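Local coordinates for uncharacterized protein (Acinetobacter baumannii, PDB 5D66) that is of unknown function but folds as an ankyrin repeat domain, a helical scaffold that in many relatives binds other proteins, at residues 77-82 against 110-115; 36-41 against 62-67; 175-180 against 187-192. All blocks are in the same frame, centred on the assembly; numbering follows the deposited sequence.

Contact 1 (77-82 against 110-115); sequences GAQGYL and AERGHV
H114 and G80 meet on the densely packed side of a contact between neighbouring helical hairpins of the ankyrin solenoid. G80 and G113 are the first residues to leave helical geometry after helices 72-79 and 106-111, each with positive phi in a Schellman motif, and the residue after each glycine, Y81 or H114, is the N-cap of the next helix. The H114 imidazole has a carbon over each face, both offset toward the rim. G80 CA lies over one face in a CH-pi contact, 4.0 Å from the centroid of the H114 ring and 17° off its normal, while R112 CB from its own segment covers the opposite face. A78 O sits in the ring plane at the edge, 3.4 Å from H114 NE2. Because H114 CG stands beside its own backbone N (chi1 -63°), the ring projects into the G80 turn, where no side chain blocks its approach.

The other half is polar and more exposed. R112, extended from CG to NE, carries its guanidinium past A78, whose CB lies over one face, 3.9 Å from R112 NH1. R112 NH1 donates to Q79 OE1 at 2.7 Å and 152°; the acceptor is in the guanidinium plane, but the donor arrives above the amide carbonyl plane. A water donates to Q79 OE1 at 3.0 Å and weakly accepts from R112 NH2 at 3.4 Å.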
# COMPACT_ATOMS: atom_id res chain seq x y z
N GLY A 77 -0.20 -0.52 -3.18
CA GLY A 77 -0.07 -1.33 -1.96
C GLY A 77 -1.41 -1.55 -1.26
O GLY A 77 -1.76 -2.68 -0.88
N ALA A 78 -2.21 -0.51 -1.10
CA ALA A 78 -3.49 -0.63 -0.42
C ALA A 78 -4.45 -1.55 -1.15
O ALA A 78 -5.23 -2.27 -0.51
CB ALA A 78 -4.13 0.73 -0.23
N GLN A 79 -4.38 -1.58 -2.48
CA GLN A 79 -5.30 -2.36 -3.28
C GLN A 79 -4.79 -3.75 -3.64
O GLN A 79 -5.50 -4.52 -4.25
CB GLN A 79 -5.67 -1.62 -4.57
CG GLN A 79 -6.30 -0.26 -4.34
CD GLN A 79 -7.58 -0.29 -3.53
OE1 GLN A 79 -7.82 0.62 -2.71
NE2 GLN A 79 -8.39 -1.31 -3.73
N GLY A 80 -3.55 -4.07 -3.25
CA GLY A 80 -3.00 -5.36 -3.65
C GLY A 80 -2.73 -5.47 -5.14
O GLY A 80 -2.78 -6.55 -5.71
N TYR A 81 -2.45 -4.34 -5.78
CA TYR A 81 -2.10 -4.34 -7.22
C TYR A 81 -0.58 -4.61 -7.25
O TYR A 81 0.24 -3.72 -7.39
CB TYR A 81 -2.46 -3.00 -7.84
CG TYR A 81 -3.94 -2.71 -7.97
CD1 TYR A 81 -4.93 -3.67 -7.74
CD2 TYR A 81 -4.36 -1.44 -8.31
CE1 TYR A 81 -6.28 -3.36 -7.86
CE2 TYR A 81 -5.72 -1.14 -8.47
CZ TYR A 81 -6.65 -2.11 -8.23
OH TYR A 81 -7.99 -1.80 -8.39
N LEU A 82 -0.25 -5.89 -7.18
CA LEU A 82 1.08 -6.27 -6.81
C LEU A 82 2.07 -6.08 -7.98
O LEU A 82 3.21 -5.71 -7.74
CB LEU A 82 1.00 -7.69 -6.27
CG LEU A 82 2.30 -8.26 -5.74
CD1 LEU A 82 2.90 -7.35 -4.65
CD2 LEU A 82 1.97 -9.64 -5.19
N ALA A 110 -2.23 -4.92 5.10
CA ALA A 110 -2.53 -5.82 6.20
C ALA A 110 -4.02 -5.81 6.53
O ALA A 110 -4.63 -6.83 6.74
CB ALA A 110 -1.66 -5.43 7.40
N GLU A 111 -4.60 -4.60 6.63
CA GLU A 111 -6.02 -4.43 6.86
C GLU A 111 -6.88 -5.28 5.95
O GLU A 111 -7.86 -5.91 6.36
CB GLU A 111 -6.36 -2.95 6.64
CG GLU A 111 -7.80 -2.58 6.78
CD GLU A 111 -8.06 -1.11 6.34
OE1 GLU A 111 -7.20 -0.46 5.71
OE2 GLU A 111 -9.22 -0.68 6.50
N ARG A 112 -6.52 -5.28 4.67
CA ARG A 112 -7.32 -5.89 3.64
C ARG A 112 -6.99 -7.36 3.41
O ARG A 112 -7.61 -8.02 2.60
CB ARG A 112 -7.26 -5.08 2.37
CG ARG A 112 -7.82 -3.65 2.60
CD ARG A 112 -7.67 -2.81 1.51
NE ARG A 112 -7.82 -1.41 1.84
CZ ARG A 112 -7.76 -0.45 0.92
NH1 ARG A 112 -7.77 -0.73 -0.36
NH2 ARG A 112 -7.92 0.82 1.31
N GLY A 113 -6.00 -7.88 4.14
CA GLY A 113 -5.69 -9.29 4.04
C GLY A 113 -4.92 -9.66 2.82
O GLY A 113 -4.96 -10.81 2.40
N HIS A 114 -4.13 -8.73 2.25
CA HIS A 114 -3.39 -8.98 1.01
C HIS A 114 -2.01 -9.57 1.39
O HIS A 114 -1.05 -8.84 1.57
CB HIS A 114 -3.18 -7.66 0.21
CG HIS A 114 -4.42 -6.99 -0.26
ND1 HIS A 114 -5.48 -7.65 -0.81
CD2 HIS A 114 -4.73 -5.66 -0.28
CE1 HIS A 114 -6.39 -6.76 -1.21
NE2 HIS A 114 -5.97 -5.55 -0.85
N VAL A 115 -1.98 -10.89 1.53
CA VAL A 115 -0.83 -11.54 2.14
C VAL A 115 0.48 -11.28 1.34
O VAL A 115 1.50 -10.93 1.91
CB VAL A 115 -1.05 -13.08 2.31
CG1 VAL A 115 0.17 -13.77 2.91
CG2 VAL A 115 -2.25 -13.38 3.16
O HOH W 1 -6.84 2.96 -1.16

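Contact 2 (36-41 against 62-67); sequences GSTALM and VNAKDN
G36 and K65 bring their carbonyl groups together, G36 O lying 4.2 Å from K65 O. R32 NH1 reconciles the two acceptors by donating to both, joining the two backbones through a side chain rather than by direct pairing. At S37 the chains draw closest, its CA 5.4 Å from D66 CA. S37 OG passes 4.3 Å from D66 CB, yet its polar partners are T35 OG1 and R45 NH2. The same R45 nitrogen forms a salt bridge with D66 OD2, so one guanidinium serves both sides. A water that accepts from N67 N at 3.0 Å also makes a weak bond to S37 OG.

T38 then divides its two branches between two tasks. Its chi1 of 70° turns OG1 over the start of helix 39-45, where it takes the bond from M41 N at 3.1 Å and 159°, a side-chain N-cap. CG2, beside the backbone N, is directed across to A64 CB at 4.0 Å. T38-A39-L40-M41 occupies the place of the TPLH tetrapeptide with which ankyrin helices commonly begin, and 62-67 belongs to the loop leading toward helix 72-79.

In the first turn of the helix, L40 has CG anti to its backbone N (chi1 175°), and its CD2 methyl reaches V62 CG1 at 4.1 Å. I56 touches both of these side chains, while A52, A60 and P72 also pack against L40. M41, a selenomethionine, passes D66 with its chain: CG lies 4.3 Å from D66 OD2, and its side chain runs on to P72 and Y75 of helix 72-79.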
# COMPACT_ATOMS: atom_id res chain seq x y z
N GLY A 36 -6.10 17.36 -10.83
CA GLY A 36 -4.83 17.32 -10.15
C GLY A 36 -4.12 15.98 -10.24
O GLY A 36 -3.13 15.76 -9.55
N SER A 37 -4.60 15.05 -11.05
CA SER A 37 -4.07 13.69 -11.12
C SER A 37 -3.03 13.53 -12.22
O SER A 37 -3.19 14.09 -13.30
CB SER A 37 -5.20 12.69 -11.36
OG SER A 37 -6.18 12.71 -10.35
N THR A 38 -2.00 12.77 -11.97
CA THR A 38 -1.08 12.36 -13.00
C THR A 38 -1.67 11.19 -13.82
O THR A 38 -2.51 10.43 -13.35
CB THR A 38 0.29 11.97 -12.47
OG1 THR A 38 0.15 10.74 -11.77
CG2 THR A 38 0.93 13.01 -11.60
N ALA A 39 -1.11 10.99 -15.01
CA ALA A 39 -1.54 9.91 -15.85
C ALA A 39 -1.19 8.56 -15.20
O ALA A 39 -1.96 7.59 -15.30
CB ALA A 39 -0.99 10.02 -17.23
N LEU A 40 -0.03 8.48 -14.54
CA LEU A 40 0.30 7.24 -13.84
C LEU A 40 -0.70 6.97 -12.70
O LEU A 40 -1.07 5.82 -12.48
CB LEU A 40 1.73 7.30 -13.29
CG LEU A 40 2.13 6.09 -12.43
CD1 LEU A 40 2.05 4.77 -13.20
CD2 LEU A 40 3.53 6.27 -11.85
N MSE A 41 -1.16 7.99 -11.99
CA MSE A 41 -2.19 7.78 -10.97
C MSE A 41 -3.46 7.23 -11.60
O MSE A 41 -4.06 6.26 -11.07
CB MSE A 41 -2.44 9.04 -10.20
CG MSE A 41 -3.29 8.79 -8.96
SE MSE A 41 -2.43 7.69 -7.58
CE MSE A 41 -3.53 6.12 -7.63
N VAL A 62 6.33 7.93 -8.95
CA VAL A 62 5.50 7.01 -8.21
C VAL A 62 5.03 7.51 -6.86
O VAL A 62 4.16 6.88 -6.23
CB VAL A 62 6.17 5.60 -8.05
CG1 VAL A 62 6.58 5.05 -9.40
CG2 VAL A 62 7.32 5.65 -7.06
N ASN A 63 5.58 8.64 -6.44
CA ASN A 63 5.21 9.31 -5.20
C ASN A 63 4.40 10.57 -5.39
O ASN A 63 4.05 11.21 -4.42
CB ASN A 63 6.47 9.65 -4.40
CG ASN A 63 7.28 8.39 -4.12
OD1 ASN A 63 6.76 7.44 -3.52
ND2 ASN A 63 8.56 8.40 -4.48
N ALA A 64 4.11 10.96 -6.63
CA ALA A 64 3.26 12.13 -6.82
C ALA A 64 1.90 11.83 -6.20
O ALA A 64 1.41 10.72 -6.34
CB ALA A 64 3.12 12.45 -8.31
N LYS A 65 1.31 12.82 -5.55
CA LYS A 65 0.04 12.67 -4.88
C LYS A 65 -1.14 13.33 -5.61
O LYS A 65 -0.96 14.31 -6.28
CB LYS A 65 0.10 13.14 -3.41
CG LYS A 65 0.77 12.11 -2.47
CD LYS A 65 0.79 12.56 -1.05
CE LYS A 65 1.17 11.40 -0.08
NZ LYS A 65 1.29 11.98 1.29
N ASP A 66 -2.29 12.76 -5.38
CA ASP A 66 -3.57 13.31 -5.80
C ASP A 66 -4.25 14.03 -4.66
O ASP A 66 -3.74 14.10 -3.53
CB ASP A 66 -4.41 12.22 -6.46
CG ASP A 66 -5.11 11.27 -5.50
OD1 ASP A 66 -4.86 11.36 -4.28
OD2 ASP A 66 -5.94 10.47 -6.02
N ASN A 67 -5.46 14.47 -4.89
CA ASN A 67 -6.17 15.35 -3.93
C ASN A 67 -6.79 14.56 -2.77
O ASN A 67 -7.39 15.23 -1.91
CB ASN A 67 -7.20 16.20 -4.67
CG ASN A 67 -8.30 15.42 -5.31
OD1 ASN A 67 -8.60 14.31 -4.89
ND2 ASN A 67 -9.01 16.05 -6.23
O HOH W 2 -6.32 14.68 -7.71

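Contact 3 (175-180 against 187-192); sequences TPLQHA and EIEKLL
P176 turns the CB corner of its puckered pyrrolidine ring to L192, with P176 CB 4.0 Å from L192 CD2, and its side chain also touches L140 of helix 138-144. The flat carboxylate of E189 plays little part across the contact: L177 CD1 meets the aliphatic CG of E189 at 3.8 Å. The buried methyl of L177 thus packs on the apolar stem of a glutamate whose OE2 is paired with NE of R181, a residue beyond the two segments.

L192 has the largest share of the contact. Its CG lies beside the backbone N (chi1 -76°), which aims the branch at the first turn of helix 176-183. There CD2 faces the proline ring, and L192 CD1 comes within 3.6 Å of P176 O. That carbonyl is already used by A180 N within its helix. The same CD1 methyl touches A180 CB at 4.1 Å. Deeper toward the turn joining the helices, A180 CB packs on I188 CG2 at 3.8 Å; the small alanine allows the backbones to close to 5.7 Å between A180 CA and E189 CA.

The segments form an antiparallel helical hairpin, their axes 9.1 Å apart and 159° between directions, as in the helix pairs of ankyrin domains. T175-P176-L177 matches the TPL start of the TPLH motif, and T175 OG1 caps Q178 N. Helix 150-162 lies against I188 and L192 through Q153 and L160, helix 138-144 packs on P176, and A197 of the C-terminal tail touches L177 and L192.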
# COMPACT_ATOMS: atom_id res chain seq x y z
N THR A 175 -3.72 -3.51 23.91
CA THR A 175 -2.61 -4.14 23.24
C THR A 175 -3.09 -5.11 22.14
O THR A 175 -4.25 -5.61 22.18
CB THR A 175 -1.79 -4.91 24.27
OG1 THR A 175 -2.58 -5.97 24.78
CG2 THR A 175 -1.20 -3.99 25.36
N PRO A 176 -2.20 -5.47 21.22
CA PRO A 176 -2.54 -6.56 20.29
C PRO A 176 -3.04 -7.82 21.00
O PRO A 176 -4.02 -8.41 20.54
CB PRO A 176 -1.19 -6.74 19.57
CG PRO A 176 -0.60 -5.37 19.55
CD PRO A 176 -0.91 -4.83 20.89
N LEU A 177 -2.37 -8.23 22.08
CA LEU A 177 -2.78 -9.42 22.81
C LEU A 177 -4.20 -9.29 23.33
O LEU A 177 -5.01 -10.23 23.20
CB LEU A 177 -1.80 -9.67 23.93
CG LEU A 177 -2.08 -10.92 24.78
CD1 LEU A 177 -2.05 -12.16 23.95
CD2 LEU A 177 -1.07 -10.99 25.91
N GLN A 178 -4.52 -8.17 23.96
CA GLN A 178 -5.87 -7.99 24.45
C GLN A 178 -6.91 -7.98 23.33
O GLN A 178 -7.97 -8.58 23.46
CB GLN A 178 -5.96 -6.75 25.33
CG GLN A 178 -7.31 -6.66 26.06
CD GLN A 178 -7.63 -7.92 26.93
OE1 GLN A 178 -6.86 -8.26 27.84
NE2 GLN A 178 -8.70 -8.65 26.57
N HIS A 179 -6.59 -7.31 22.23
CA HIS A 179 -7.46 -7.33 21.08
C HIS A 179 -7.75 -8.73 20.59
O HIS A 179 -8.89 -9.07 20.23
CB HIS A 179 -6.95 -6.44 19.96
CG HIS A 179 -7.23 -4.98 20.15
ND1 HIS A 179 -8.52 -4.50 20.23
CD2 HIS A 179 -6.43 -3.92 20.23
CE1 HIS A 179 -8.50 -3.19 20.31
NE2 HIS A 179 -7.25 -2.82 20.36
N ALA A 180 -6.72 -9.56 20.51
CA ALA A 180 -6.89 -10.94 20.07
C ALA A 180 -7.74 -11.73 21.07
O ALA A 180 -8.63 -12.52 20.69
CB ALA A 180 -5.55 -11.58 19.89
N GLU A 187 -5.35 -18.60 17.50
CA GLU A 187 -4.11 -18.72 16.72
C GLU A 187 -3.28 -17.43 16.81
O GLU A 187 -2.07 -17.49 17.11
CB GLU A 187 -4.39 -19.11 15.26
CG GLU A 187 -5.20 -20.34 15.08
CD GLU A 187 -6.72 -20.22 15.18
OE1 GLU A 187 -7.25 -19.14 15.57
OE2 GLU A 187 -7.40 -21.23 15.03
N ILE A 188 -3.93 -16.28 16.57
CA ILE A 188 -3.25 -15.02 16.68
C ILE A 188 -2.71 -14.79 18.12
O ILE A 188 -1.60 -14.32 18.30
CB ILE A 188 -4.16 -13.88 16.22
CG1 ILE A 188 -4.29 -13.97 14.69
CG2 ILE A 188 -3.62 -12.53 16.72
CD1 ILE A 188 -5.35 -13.06 14.08
N GLU A 189 -3.52 -15.14 19.16
CA GLU A 189 -3.03 -15.06 20.54
C GLU A 189 -1.73 -15.84 20.74
O GLU A 189 -0.79 -15.34 21.36
CB GLU A 189 -4.12 -15.48 21.52
CG GLU A 189 -3.64 -15.47 22.94
CD GLU A 189 -4.65 -15.98 23.94
OE1 GLU A 189 -5.65 -16.59 23.50
OE2 GLU A 189 -4.42 -15.83 25.15
N LYS A 190 -1.72 -17.06 20.25
CA LYS A 190 -0.52 -17.89 20.42
C LYS A 190 0.68 -17.31 19.70
O LYS A 190 1.78 -17.28 20.27
CB LYS A 190 -0.76 -19.31 20.02
CG LYS A 190 -1.67 -20.06 21.01
CD LYS A 190 -1.94 -21.49 20.66
CE LYS A 190 -0.91 -22.36 21.17
NZ LYS A 190 -1.07 -22.64 22.66
N LEU A 191 0.49 -16.82 18.47
CA LEU A 191 1.56 -16.16 17.76
C LEU A 191 2.11 -14.95 18.47
O LEU A 191 3.32 -14.76 18.55
CB LEU A 191 1.05 -15.71 16.37
CG LEU A 191 0.76 -16.83 15.40
CD1 LEU A 191 -0.08 -16.36 14.21
CD2 LEU A 191 2.05 -17.48 14.88
N LEU A 192 1.22 -14.13 19.04
CA LEU A 192 1.60 -12.95 19.81
C LEU A 192 2.41 -13.32 21.05
O LEU A 192 3.43 -12.71 21.38
CB LEU A 192 0.39 -12.16 20.19
CG LEU A 192 -0.22 -11.35 19.05
CD1 LEU A 192 -1.59 -10.84 19.42
CD2 LEU A 192 0.63 -10.18 18.68

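In the fold
The three contacts follow one another along the solenoid, and none touches another. Contacts 2 and 3 lie on opposite sides of the chain's centre, their centres about 38 Å apart, with contact 1 near the middle. Contacts 1 and 2 are partly buried, contact 3 is buried. Contact 3 joins two antiparallel helices mainly by apolar side chains, with the aliphatic stem of a glutamate. Contact 2 runs from a helix start to a following loop, mixing methyl packing with arginines, one joining two carbonyls and the other a serine hydroxyl and an acid. Contact 1 stacks one helix-ending turn on the next and alone has a direct hydrogen bond across its segments. Contacts 2 and 3 share the threonine N-cap; contact 1 instead repeats a glycine-ended turn.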